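Local atomic coordinates of putative ABC transporter subunit, substrate-binding component (Rhodopseudomonas palustris, PDB entry 4EVQ), a protein that binds 4-hydroxybenzoate as the solute-binding component of an ABC transporter and probably delivers such lignin-derived aromatic compounds for uptake. Residues A[260-274]-A[286-298]. Numbering follows the deposited sequence. Where two conformers were deposited one is given.
Sequences LHYVSDLDNAENQAF and PDVFAVQGWDAGQ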
# COMPACT_ATOMS: atom_id res chain seq x y z
N LEU A 260 -3.64 -4.78 -8.74
CA LEU A 260 -3.29 -3.60 -7.94
C LEU A 260 -4.20 -2.45 -8.36
O LEU A 260 -4.64 -2.36 -9.49
CB LEU A 260 -1.81 -3.18 -8.16
CG LEU A 260 -1.19 -2.29 -7.09
CD1 LEU A 260 -1.09 -2.99 -5.74
CD2 LEU A 260 0.21 -1.84 -7.58
N HIS A 261 -4.34 -1.52 -7.43
CA HIS A 261 -5.07 -0.27 -7.60
C HIS A 261 -4.33 0.81 -8.39
O HIS A 261 -4.83 1.91 -8.53
CB HIS A 261 -5.54 0.22 -6.24
CG HIS A 261 -4.46 0.28 -5.22
ND1 HIS A 261 -3.86 -0.86 -4.73
CD2 HIS A 261 -3.89 1.32 -4.57
CE1 HIS A 261 -2.94 -0.52 -3.86
NE2 HIS A 261 -2.94 0.79 -3.73
N TYR A 262 -3.16 0.50 -8.91
CA TYR A 262 -2.41 1.43 -9.77
C TYR A 262 -1.68 0.66 -10.85
O TYR A 262 -1.24 -0.46 -10.61
CB TYR A 262 -1.38 2.24 -8.94
CG TYR A 262 -0.62 3.22 -9.77
CD1 TYR A 262 -1.22 4.35 -10.32
CD2 TYR A 262 0.75 3.03 -9.99
CE1 TYR A 262 -0.52 5.22 -11.11
CE2 TYR A 262 1.47 3.92 -10.78
CZ TYR A 262 0.83 5.02 -11.32
OH TYR A 262 1.57 5.89 -12.10
N VAL A 263 -1.59 1.25 -12.03
CA VAL A 263 -0.72 0.76 -13.10
C VAL A 263 -0.11 2.00 -13.73
O VAL A 263 -0.80 2.99 -13.91
CB VAL A 263 -1.49 0.04 -14.24
CG1 VAL A 263 -0.52 -0.90 -14.99
CG2 VAL A 263 -2.66 -0.63 -13.80
N SER A 264 1.18 1.97 -14.08
CA SER A 264 1.81 3.23 -14.45
C SER A 264 1.32 3.76 -15.77
O SER A 264 1.45 4.95 -15.98
CB SER A 264 3.33 3.16 -14.43
OG SER A 264 3.73 2.19 -15.29
N ASP A 265 0.71 2.90 -16.59
CA ASP A 265 0.21 3.30 -17.89
C ASP A 265 -1.19 3.88 -17.88
O ASP A 265 -1.73 4.14 -18.94
CB ASP A 265 0.31 2.14 -18.94
CG ASP A 265 -0.55 0.92 -18.61
OD1 ASP A 265 -1.36 0.99 -17.69
OD2 ASP A 265 -0.42 -0.12 -19.33
N LEU A 266 -1.79 4.10 -16.71
CA LEU A 266 -3.13 4.66 -16.69
C LEU A 266 -3.13 6.00 -17.42
O LEU A 266 -2.27 6.84 -17.19
CB LEU A 266 -3.63 4.83 -15.27
CG LEU A 266 -4.00 3.54 -14.50
CD1 LEU A 266 -4.23 3.79 -13.02
CD2 LEU A 266 -5.24 2.89 -15.12
N ASP A 267 -4.10 6.23 -18.30
CA ASP A 267 -3.99 7.33 -19.26
C ASP A 267 -4.61 8.65 -18.81
O ASP A 267 -4.59 9.62 -19.53
CB ASP A 267 -4.58 6.91 -20.61
CG ASP A 267 -6.07 6.74 -20.58
OD1 ASP A 267 -6.53 5.68 -20.08
OD2 ASP A 267 -6.78 7.65 -21.07
N ASN A 268 -5.15 8.71 -17.60
CA ASN A 268 -5.73 9.97 -17.13
C ASN A 268 -4.71 11.13 -16.95
O ASN A 268 -3.50 10.92 -16.85
CB ASN A 268 -6.50 9.71 -15.84
CG ASN A 268 -5.57 9.41 -14.68
OD1 ASN A 268 -4.84 10.30 -14.22
ND2 ASN A 268 -5.61 8.18 -14.18
N ALA A 269 -5.22 12.37 -16.90
CA ALA A 269 -4.37 13.56 -16.92
C ALA A 269 -3.50 13.66 -15.67
O ALA A 269 -2.37 14.11 -15.74
CB ALA A 269 -5.21 14.78 -17.05
N GLU A 270 -4.05 13.26 -14.53
CA GLU A 270 -3.33 13.37 -13.27
C GLU A 270 -2.12 12.44 -13.31
O GLU A 270 -1.04 12.84 -12.91
CB GLU A 270 -4.22 13.02 -12.10
CG GLU A 270 -3.54 13.14 -10.74
CD GLU A 270 -3.35 14.56 -10.20
OE1 GLU A 270 -3.83 15.59 -10.78
OE2 GLU A 270 -2.71 14.63 -9.16
N ASN A 271 -2.32 11.21 -13.76
CA ASN A 271 -1.20 10.29 -13.87
C ASN A 271 -0.17 10.74 -14.87
O ASN A 271 1.03 10.64 -14.59
CB ASN A 271 -1.65 8.87 -14.20
CG ASN A 271 -0.57 7.88 -13.99
OD1 ASN A 271 0.11 7.92 -12.97
ND2 ASN A 271 -0.40 6.99 -14.93
N GLN A 272 -0.60 11.27 -16.01
CA GLN A 272 0.37 11.67 -17.00
C GLN A 272 1.27 12.77 -16.43
O GLN A 272 2.46 12.76 -16.63
CB GLN A 272 -0.34 12.10 -18.29
CG GLN A 272 -1.00 10.89 -18.99
CD GLN A 272 -0.06 9.71 -19.19
OE1 GLN A 272 0.97 9.82 -19.85
NE2 GLN A 272 -0.42 8.55 -18.60
N ALA A 273 0.68 13.73 -15.71
CA ALA A 273 1.45 14.84 -15.19
C ALA A 273 2.34 14.40 -14.03
O ALA A 273 3.46 14.85 -13.89
CB ALA A 273 0.52 15.93 -14.75
N PHE A 274 1.81 13.52 -13.20
CA PHE A 274 2.55 12.99 -12.07
C PHE A 274 3.77 12.17 -12.51
O PHE A 274 4.85 12.34 -11.99
CB PHE A 274 1.58 12.12 -11.25
CG PHE A 274 2.24 11.34 -10.15
CD1 PHE A 274 2.78 11.95 -9.05
CD2 PHE A 274 2.24 9.96 -10.20
CE1 PHE A 274 3.38 11.21 -8.04
CE2 PHE A 274 2.81 9.20 -9.20
CZ PHE A 274 3.36 9.83 -8.12
N PRO A 286 7.36 6.56 -10.92
CA PRO A 286 6.72 6.32 -9.63
C PRO A 286 6.03 4.98 -9.59
O PRO A 286 5.52 4.53 -10.61
CB PRO A 286 5.71 7.44 -9.52
CG PRO A 286 5.37 7.77 -10.95
CD PRO A 286 6.60 7.48 -11.76
N ASP A 287 6.02 4.34 -8.44
CA ASP A 287 5.22 3.14 -8.23
C ASP A 287 4.06 3.44 -7.31
O ASP A 287 3.78 4.61 -6.96
CB ASP A 287 6.09 1.98 -7.74
CG ASP A 287 6.73 2.25 -6.42
OD1 ASP A 287 6.36 3.18 -5.72
OD2 ASP A 287 7.68 1.51 -6.06
N VAL A 288 3.34 2.40 -6.92
CA VAL A 288 2.11 2.58 -6.13
C VAL A 288 2.39 3.29 -4.83
O VAL A 288 1.52 4.03 -4.34
CB VAL A 288 1.39 1.21 -5.90
CG1 VAL A 288 2.18 0.29 -4.98
CG2 VAL A 288 -0.06 1.42 -5.42
N PHE A 289 3.56 3.08 -4.23
CA PHE A 289 3.88 3.70 -2.96
C PHE A 289 4.02 5.18 -3.13
O PHE A 289 3.51 5.98 -2.30
CB PHE A 289 5.14 3.02 -2.39
CG PHE A 289 5.03 1.53 -2.38
CD1 PHE A 289 4.19 0.89 -1.50
CD2 PHE A 289 5.79 0.75 -3.24
CE1 PHE A 289 4.03 -0.49 -1.52
CE2 PHE A 289 5.69 -0.61 -3.25
CZ PHE A 289 4.81 -1.23 -2.41
N ALA A 290 4.68 5.61 -4.21
CA ALA A 290 4.74 7.04 -4.52
C ALA A 290 3.37 7.65 -4.76
O ALA A 290 3.11 8.77 -4.28
CB ALA A 290 5.63 7.27 -5.70
N VAL A 291 2.48 6.94 -5.44
CA VAL A 291 1.13 7.42 -5.65
C VAL A 291 0.43 7.61 -4.33
O VAL A 291 -0.30 8.60 -4.13
CB VAL A 291 0.34 6.43 -6.51
CG1 VAL A 291 -1.13 6.81 -6.61
CG2 VAL A 291 0.92 6.36 -7.92
N GLN A 292 0.55 6.65 -3.42
CA GLN A 292 -0.10 6.70 -2.14
C GLN A 292 0.39 7.88 -1.31
O GLN A 292 -0.40 8.50 -0.59
CB GLN A 292 0.05 5.37 -1.39
CG GLN A 292 -0.73 4.24 -2.07
CD GLN A 292 -0.38 2.84 -1.61
OE1 GLN A 292 -1.02 1.90 -2.01
NE2 GLN A 292 0.64 2.70 -0.77
N GLY A 293 1.66 8.22 -1.40
CA GLY A 293 2.21 9.40 -0.74
C GLY A 293 1.72 10.68 -1.35
O GLY A 293 1.35 11.63 -0.64
N TRP A 294 1.73 10.75 -2.66
CA TRP A 294 1.17 11.90 -3.35
C TRP A 294 -0.26 12.16 -2.94
O TRP A 294 -0.67 13.31 -2.67
CB TRP A 294 1.26 11.61 -4.84
CG TRP A 294 0.65 12.61 -5.79
CD1 TRP A 294 -0.62 12.56 -6.29
CD2 TRP A 294 1.30 13.70 -6.45
NE1 TRP A 294 -0.80 13.58 -7.19
CE2 TRP A 294 0.36 14.29 -7.32
CE3 TRP A 294 2.58 14.25 -6.38
CZ2 TRP A 294 0.65 15.42 -8.11
CZ3 TRP A 294 2.88 15.34 -7.20
CH2 TRP A 294 1.93 15.91 -8.05
N ASP A 295 -1.06 11.11 -2.88
CA ASP A 295 -2.46 11.28 -2.52
C ASP A 295 -2.67 11.58 -1.06
O ASP A 295 -3.69 12.22 -0.71
CB ASP A 295 -3.28 10.06 -2.95
CG ASP A 295 -3.46 9.98 -4.47
OD1 ASP A 295 -3.44 11.04 -5.15
OD2 ASP A 295 -3.66 8.86 -5.00
N ALA A 296 -1.78 11.15 -0.20
CA ALA A 296 -1.80 11.62 1.19
C ALA A 296 -1.61 13.13 1.18
O ALA A 296 -2.32 13.82 1.94
CB ALA A 296 -0.72 10.94 2.01
N GLY A 297 -0.74 13.65 0.33
CA GLY A 297 -0.57 15.10 0.17
C GLY A 297 -1.84 15.73 -0.33
O GLY A 297 -2.27 16.75 0.24
N GLN A 298 -2.50 15.18 -1.34
CA GLN A 298 -3.76 15.77 -1.79
C GLN A 298 -4.85 15.75 -0.73
O GLN A 298 -5.66 16.71 -0.60
CB GLN A 298 -4.27 15.05 -3.03
CG GLN A 298 -3.31 15.02 -4.20
CD GLN A 298 -4.07 14.89 -5.51
OE1 GLN A 298 -4.62 15.87 -6.03
NE2 GLN A 298 -4.09 13.69 -6.06
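Trp294 offers one indole face to the edge of Phe274 and its own edge to Glu270. In this type I periplasmic binding protein fold, the pairing joins helices 269-282 and 288-306 of one lobe, which the chain enters through the interlobe connection 261-268 after leaving strand 257-260 of the other. The Phe274-Trp294 contact is edge-to-face, planes at 54°, with CD1 of Phe274 3.5 Å from CD2 of Trp294. At the indole edge, NE1 of Trp294 donates to OE2 of Glu270 (2.9 Å), which lies almost in the ring plane; a bend at chi2 (76°) brings the carboxylate there. With an alanine at Trp294, OE2 of Glu270 would probably lose this donor and a gap would open beside Phe274.

On the side of the Phe274 ring away from the indole, CE2 lies 3.4 Å from CB of Pro286. Val291 sends CG2 between the rings of Tyr262 and Phe274: over the centre of one Tyr262 face, 3.5 Å from the centroid in a CH-pi contact, and against CE2 of Phe274. At the Tyr262 edge, OH donates to OD1 of Asn271 (2.6 Å), tying the loop tyrosine to the first turn of helix 269-282.

Nearer the ligand cleft, where the neighbouring Phe289 touches 4-hydroxybenzoate, CG2 of Val288 packs against the His261 imidazole. NE2 of His261 donates to OE1 of Gln292 at 2.8 Å, nearly straight (166°), with ring and amide almost coplanar.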